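PDB 2F5X: BugD from Bordetella pertussis Tohama I, which binds aspartic acid as a periplasmic solute receptor, probably handing it on to a transporter of the tripartite tricarboxylate type. Local coordinates for residues 20-25 / 76-81; 34-39 / 50-55. All blocks are in the same frame, centred on the assembly; numbering follows the deposited sequence.

Contact 1. Residues 20-25 / 76-81; sequences NMVVPF and SILLMH. With ASP (aspartic acid), chain D.
Asn-20 opens the pairing with Ser-76: one water bridges Asn-20 OD1 and Ser-76 OG, and Asn-20 O accepts from Ile-77 N at 2.8 Å. Met-21, a selenomethionine, lies on the face shared with Ile-77. Its chain runs extended as far as SE and bends there (chi3 -70°), which brings CE to 3.8 Å from Ile-77 CD1 while SE passes Leu-79 CB. Val-22 then uses both backbone polar groups, its N donating to Ile-77 O (2.8 Å) and its O accepting from Leu-79 N. Three consecutive bridges of one sense, with strand axes 32° apart, establish a twisted parallel pair. Pro-24 ends the backbone pairing: CD abuts Leu-79 O at 3.2 Å, and CG touches both Leu-78 CD1 and SE of selenomethionine Met-80. Phe-25 receives that same SE obliquely, 3.6 Å from CE2, a Met-aromatic contact. Its ring and that of His-81 are near parallel (21°) but slid apart, centroids 5.1 Å from each other. CA of the bound aspartic acid sits over the centre of one Phe-25 face, and His-81 NE2 donates to ligand OD2 at 2.7 Å. His-81 ND1 is taken up by the backbone N of Gly-83, which is consistent with NE2 carrying the proton given to the ligand; the strand ends thus supply the pocket with an apolar platform and an N-H donor for the ligand's side-chain carboxylate.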
loop_
_atom_site.group_PDB
_atom_site.type_symbol
_atom_site.label_atom_id
_atom_site.label_comp_id
_atom_site.label_asym_id
_atom_site.label_seq_id
_atom_site.Cartn_x
_atom_site.Cartn_y
_atom_site.Cartn_z
ATOM N N ASN A 20 4.367 7.820 -18.258
ATOM C CA ASN A 20 3.981 6.511 -17.721
ATOM C C ASN A 20 4.179 6.459 -16.226
ATOM O O ASN A 20 5.275 6.754 -15.734
ATOM C CB ASN A 20 4.785 5.391 -18.377
ATOM C CG ASN A 20 4.537 5.291 -19.877
ATOM O OD1 ASN A 20 5.479 5.172 -20.669
ATOM N ND2 ASN A 20 3.272 5.335 -20.273
HETATM N N MSE A 21 3.113 6.085 -15.517
HETATM C CA MSE A 21 3.153 5.936 -14.068
HETATM C C MSE A 21 3.049 4.451 -13.752
HETATM O O MSE A 21 2.019 3.823 -13.995
HETATM C CB MSE A 21 2.009 6.714 -13.417
HETATM C CG MSE A 21 1.622 6.227 -12.019
HETATM SE SE MSE A 21 0.377 7.424 -11.136
HETATM C CE MSE A 21 1.612 8.622 -10.981
ATOM N N VAL A 22 4.131 3.889 -13.230
ATOM C CA VAL A 22 4.167 2.468 -12.896
ATOM C C VAL A 22 3.601 2.232 -11.499
ATOM O O VAL A 22 4.038 2.853 -10.524
ATOM C CB VAL A 22 5.616 1.917 -12.998
ATOM C CG1 VAL A 22 5.726 0.458 -12.483
ATOM C CG2 VAL A 22 6.137 2.064 -14.444
ATOM N N VAL A 23 2.632 1.324 -11.428
ATOM C CA VAL A 23 2.061 0.833 -10.178
ATOM C C VAL A 23 2.516 -0.625 -10.059
ATOM O O VAL A 23 2.137 -1.442 -10.897
ATOM C CB VAL A 23 0.515 0.898 -10.245
ATOM C CG1 VAL A 23 -0.130 0.127 -9.088
ATOM C CG2 VAL A 23 0.055 2.343 -10.242
ATOM N N PRO A 24 3.372 -0.957 -9.089
ATOM C CA PRO A 24 3.914 -2.325 -8.978
ATOM C C PRO A 24 2.953 -3.428 -8.511
ATOM O O PRO A 24 3.382 -4.377 -7.844
ATOM C CB PRO A 24 5.057 -2.150 -7.970
ATOM C CG PRO A 24 5.424 -0.660 -8.093
ATOM C CD PRO A 24 4.020 -0.048 -8.125
ATOM N N PHE A 25 1.679 -3.321 -8.882
ATOM C CA PHE A 25 0.657 -4.290 -8.482
ATOM C C PHE A 25 -0.414 -4.410 -9.538
ATOM O O PHE A 25 -0.559 -3.534 -10.398
ATOM C CB PHE A 25 0.002 -3.869 -7.162
ATOM C CG PHE A 25 0.956 -3.860 -6.003
ATOM C CD1 PHE A 25 1.339 -5.055 -5.391
ATOM C CD2 PHE A 25 1.489 -2.668 -5.541
ATOM C CE1 PHE A 25 2.241 -5.055 -4.338
ATOM C CE2 PHE A 25 2.390 -2.656 -4.477
ATOM C CZ PHE A 25 2.763 -3.851 -3.870
ATOM N N SER A 76 8.974 8.059 -17.234
ATOM C CA SER A 76 8.673 6.904 -16.394
ATOM C C SER A 76 8.765 7.316 -14.937
ATOM O O SER A 76 9.830 7.717 -14.460
ATOM C CB SER A 76 9.640 5.753 -16.663
ATOM O OG SER A 76 9.605 5.376 -18.025
ATOM N N ILE A 77 7.641 7.226 -14.238
ATOM C CA ILE A 77 7.610 7.544 -12.813
ATOM C C ILE A 77 6.978 6.405 -12.032
ATOM O O ILE A 77 6.288 5.550 -12.609
ATOM C CB ILE A 77 6.905 8.904 -12.539
ATOM C CG1 ILE A 77 5.427 8.856 -12.943
ATOM C CG2 ILE A 77 7.638 10.029 -13.261
ATOM C CD1 ILE A 77 4.648 10.155 -12.641
ATOM N N LEU A 78 7.239 6.384 -10.726
ATOM C CA LEU A 78 6.784 5.296 -9.875
ATOM C C LEU A 78 5.763 5.807 -8.877
ATOM O O LEU A 78 5.996 6.820 -8.228
ATOM C CB LEU A 78 7.982 4.710 -9.117
ATOM C CG LEU A 78 7.687 3.617 -8.088
ATOM C CD1 LEU A 78 7.242 2.341 -8.803
ATOM C CD2 LEU A 78 8.925 3.374 -7.221
ATOM N N LEU A 79 4.632 5.111 -8.760
ATOM C CA LEU A 79 3.746 5.321 -7.621
ATOM C C LEU A 79 3.806 4.061 -6.782
ATOM O O LEU A 79 3.390 2.988 -7.224
ATOM C CB LEU A 79 2.301 5.628 -8.037
ATOM C CG LEU A 79 1.419 5.873 -6.794
ATOM C CD1 LEU A 79 1.618 7.299 -6.199
ATOM C CD2 LEU A 79 -0.033 5.591 -7.076
HETATM N N MSE A 80 4.352 4.188 -5.582
HETATM C CA MSE A 80 4.563 3.028 -4.727
HETATM C C MSE A 80 4.303 3.409 -3.275
HETATM O O MSE A 80 4.418 4.573 -2.904
HETATM C CB MSE A 80 5.995 2.490 -4.927
HETATM C CG MSE A 80 6.348 1.198 -4.159
HETATM SE SE MSE A 80 5.068 -0.266 -4.380
HETATM C CE MSE A 80 5.809 -1.457 -3.000
ATOM N N HIS A 81 3.963 2.414 -2.465
ATOM C CA HIS A 81 3.612 2.636 -1.073
ATOM C C HIS A 81 4.725 2.230 -0.111
ATOM O O HIS A 81 5.856 1.971 -0.544
ATOM C CB HIS A 81 2.271 1.965 -0.747
ATOM C CG HIS A 81 2.252 0.476 -0.929
ATOM N ND1 HIS A 81 3.231 -0.358 -0.425
ATOM C CD2 HIS A 81 1.341 -0.329 -1.524
ATOM C CE1 HIS A 81 2.921 -1.613 -0.702
ATOM N NE2 HIS A 81 1.778 -1.623 -1.370
HETATM N N ASP D . -1.088 -1.984 -2.566
HETATM C CA ASP D . -1.072 -3.327 -3.218
HETATM C C ASP D . -1.948 -3.361 -4.461
HETATM O O ASP D . -2.408 -4.440 -4.881
HETATM C CB ASP D . -1.522 -4.403 -2.239
HETATM C CG ASP D . -0.554 -4.586 -1.099
HETATM O OD1 ASP D . -0.928 -5.277 -0.122
HETATM O OD2 ASP D . 0.597 -4.078 -1.102
HETATM O OXT ASP D . -2.191 -2.296 -5.030
HETATM O O HOH W 1 8.399 5.991 -20.845
#

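Contact 2. Residues 34-39 / 50-55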
loop_
_atom_site.group_PDB
_atom_site.type_symbol
_atom_site.label_atom_id
_atom_site.label_comp_id
_atom_site.label_asym_id
_atom_site.label_seq_id
_atom_site.Cartn_x
_atom_site.Cartn_y
_atom_site.Cartn_z
ATOM N N VAL A 34 -5.660 4.557 -6.371
ATOM C CA VAL A 34 -5.041 5.850 -6.085
ATOM C C VAL A 34 -4.426 6.423 -7.365
ATOM O O VAL A 34 -4.632 7.585 -7.706
ATOM C CB VAL A 34 -3.957 5.730 -4.983
ATOM C CG1 VAL A 34 -3.208 7.054 -4.805
ATOM C CG2 VAL A 34 -4.576 5.293 -3.664
ATOM N N ALA A 35 -3.678 5.577 -8.072
ATOM C CA ALA A 35 -2.937 5.994 -9.254
ATOM C C ALA A 35 -3.848 6.532 -10.342
ATOM O O ALA A 35 -3.566 7.572 -10.928
ATOM C CB ALA A 35 -2.104 4.832 -9.786
ATOM N N ARG A 36 -4.958 5.847 -10.603
ATOM C CA ARG A 36 -5.800 6.278 -11.710
ATOM C C ARG A 36 -6.539 7.578 -11.405
ATOM O O ARG A 36 -6.729 8.409 -12.294
ATOM C CB ARG A 36 -6.706 5.151 -12.189
ATOM C CG ARG A 36 -5.872 4.121 -12.972
ATOM C CD ARG A 36 -6.592 2.901 -13.423
ATOM N NE ARG A 36 -5.657 1.844 -13.809
ATOM C CZ ARG A 36 -5.326 1.549 -15.061
ATOM N NH1 ARG A 36 -5.837 2.242 -16.084
ATOM N NH2 ARG A 36 -4.473 0.559 -15.293
ATOM N N SER A 37 -6.902 7.779 -10.142
ATOM C CA SER A 37 -7.513 9.042 -9.741
ATOM C C SER A 37 -6.500 10.185 -9.795
ATOM O O SER A 37 -6.815 11.275 -10.273
ATOM C CB SER A 37 -8.132 8.930 -8.350
ATOM O OG SER A 37 -9.251 8.056 -8.395
ATOM N N LEU A 38 -5.284 9.924 -9.317
ATOM C CA LEU A 38 -4.212 10.919 -9.348
ATOM C C LEU A 38 -3.776 11.261 -10.776
ATOM O O LEU A 38 -3.498 12.429 -11.097
ATOM C CB LEU A 38 -3.011 10.436 -8.528
ATOM C CG LEU A 38 -1.844 11.424 -8.407
ATOM C CD1 LEU A 38 -2.293 12.749 -7.790
ATOM C CD2 LEU A 38 -0.735 10.795 -7.598
ATOM N N ALA A 39 -3.712 10.244 -11.630
ATOM C CA ALA A 39 -3.374 10.456 -13.039
ATOM C C ALA A 39 -4.314 11.489 -13.665
ATOM O O ALA A 39 -3.879 12.382 -14.401
ATOM C CB ALA A 39 -3.431 9.120 -13.800
ATOM N N VAL A 50 -1.369 11.146 -18.067
ATOM C CA VAL A 50 -0.565 10.193 -17.304
ATOM C C VAL A 50 -1.168 8.819 -17.574
ATOM O O VAL A 50 -2.375 8.628 -17.397
ATOM C CB VAL A 50 -0.594 10.510 -15.783
ATOM C CG1 VAL A 50 0.122 9.425 -14.966
ATOM C CG2 VAL A 50 0.020 11.867 -15.506
ATOM N N VAL A 51 -0.331 7.881 -18.021
ATOM C CA VAL A 51 -0.766 6.525 -18.365
ATOM C C VAL A 51 -0.314 5.563 -17.275
ATOM O O VAL A 51 0.887 5.394 -17.047
ATOM C CB VAL A 51 -0.171 6.051 -19.720
ATOM C CG1 VAL A 51 -0.626 4.624 -20.048
ATOM C CG2 VAL A 51 -0.549 7.006 -20.850
ATOM N N VAL A 52 -1.271 4.920 -16.616
ATOM C CA VAL A 52 -0.946 3.970 -15.551
ATOM C C VAL A 52 -0.534 2.622 -16.152
ATOM O O VAL A 52 -1.213 2.086 -17.041
ATOM C CB VAL A 52 -2.117 3.810 -14.544
ATOM C CG1 VAL A 52 -1.846 2.683 -13.549
ATOM C CG2 VAL A 52 -2.371 5.128 -13.805
ATOM N N GLU A 53 0.593 2.095 -15.678
ATOM C CA GLU A 53 1.058 0.772 -16.082
ATOM C C GLU A 53 1.159 -0.107 -14.851
ATOM O O GLU A 53 1.746 0.291 -13.845
ATOM C CB GLU A 53 2.409 0.862 -16.793
ATOM C CG GLU A 53 2.360 1.703 -18.063
ATOM C CD GLU A 53 3.683 1.779 -18.806
ATOM O OE1 GLU A 53 4.748 1.531 -18.195
ATOM O OE2 GLU A 53 3.654 2.107 -20.014
ATOM N N ASN A 54 0.575 -1.296 -14.926
ATOM C CA ASN A 54 0.584 -2.203 -13.782
ATOM C C ASN A 54 1.652 -3.255 -13.955
ATOM O O ASN A 54 1.652 -3.972 -14.949
ATOM C CB ASN A 54 -0.796 -2.834 -13.601
ATOM C CG ASN A 54 -1.853 -1.804 -13.310
ATOM O OD1 ASN A 54 -2.551 -1.343 -14.216
ATOM N ND2 ASN A 54 -1.965 -1.415 -12.043
ATOM N N LYS A 55 2.579 -3.330 -13.002
ATOM C CA LYS A 55 3.692 -4.266 -13.113
ATOM C C LYS A 55 3.862 -5.022 -11.808
ATOM O O LYS A 55 4.691 -4.670 -10.970
ATOM C CB LYS A 55 4.983 -3.530 -13.513
ATOM C CG LYS A 55 4.911 -2.834 -14.881
ATOM C CD LYS A 55 4.761 -3.848 -16.033
ATOM C CE LYS A 55 4.077 -3.238 -17.267
ATOM N NZ LYS A 55 2.646 -3.671 -17.478
HETATM O O HOH W 2 -3.965 11.920 -17.161
#
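Arg-36 reaches from the helix across Val-52 to Asn-54, and its path can be followed atom by atom. CB leaves the helix alongside the strand rather than straight at it; CG, set beside the backbone N and anti to the carbonyl carbon (chi1 -74°), turns back and meets Val-52 CG2 at 3.7 Å. From CG to NE the chain is extended. NE passes Val-52 CG1 at 3.9 Å, and CZ lies 4.0 Å from Val-52 CB, which sits over the centre of one guanidinium face. The aliphatic branch therefore supports the flat cation from one side. At the edge, NH2 donates to Asn-54 OD1 at 2.9 Å. The oxygen lies in the guanidinium plane, and amide and guanidinium are nearly coplanar, although the bond is bent to 137° at the hydrogen. NE forms a salt bridge with Asp-32, whose OD1 also accepts from Asn-54 ND2. This closed polar network would hold the guanidinium's rotation and probably disperses its charge.

Elsewhere along the contact the packing is apolar. Ala-35 CB touches Val-52 CG2, and Ala-39 CB approaches Val-50 CB to 3.7 Å. The small methyl of Ala-39 allows the backbones to come close, with CA atoms of Ala-39 and Val-50 5.1 Å apart. A water joins Ala-39 O to Val-50 N at this end.

The axes of helix segment 34-39 and strand 50-54 lie at 169°, nearly antiparallel, as the second half of a beta-alpha-beta unit begun by strand 19-23. That first strand pairs with 50-54 and also touches Ala-35, while Leu-38 packs against helices 249-263 and 266-274, so helix 30-46 is sandwiched between the sheet and these two helices.

Overall arrangement
Contact 1 is a buried strand-to-strand pairing, whereas contact 2 is a partly buried helix-on-sheet packing with an exposed arginine at its margin. They share one sheet: strand 19-23 lies between 76-81 and 50-54, and probable backbone hydrogen bonds from Met-21 N to Val-51 O and Val-23 N to Glu-53 O join the two contacts, whose centres are about 7 Å apart. Val-23 CG2 also packs on Ala-35 CB. Main-chain bonds dominate contact 1, which ends in the ligand pocket; one side-chain hydrogen bond and methyl packing carry contact 2. Asn-54 ND2 bonded to Phe-25 O links its polar network to a pocket residue, consistent with a second-shell position.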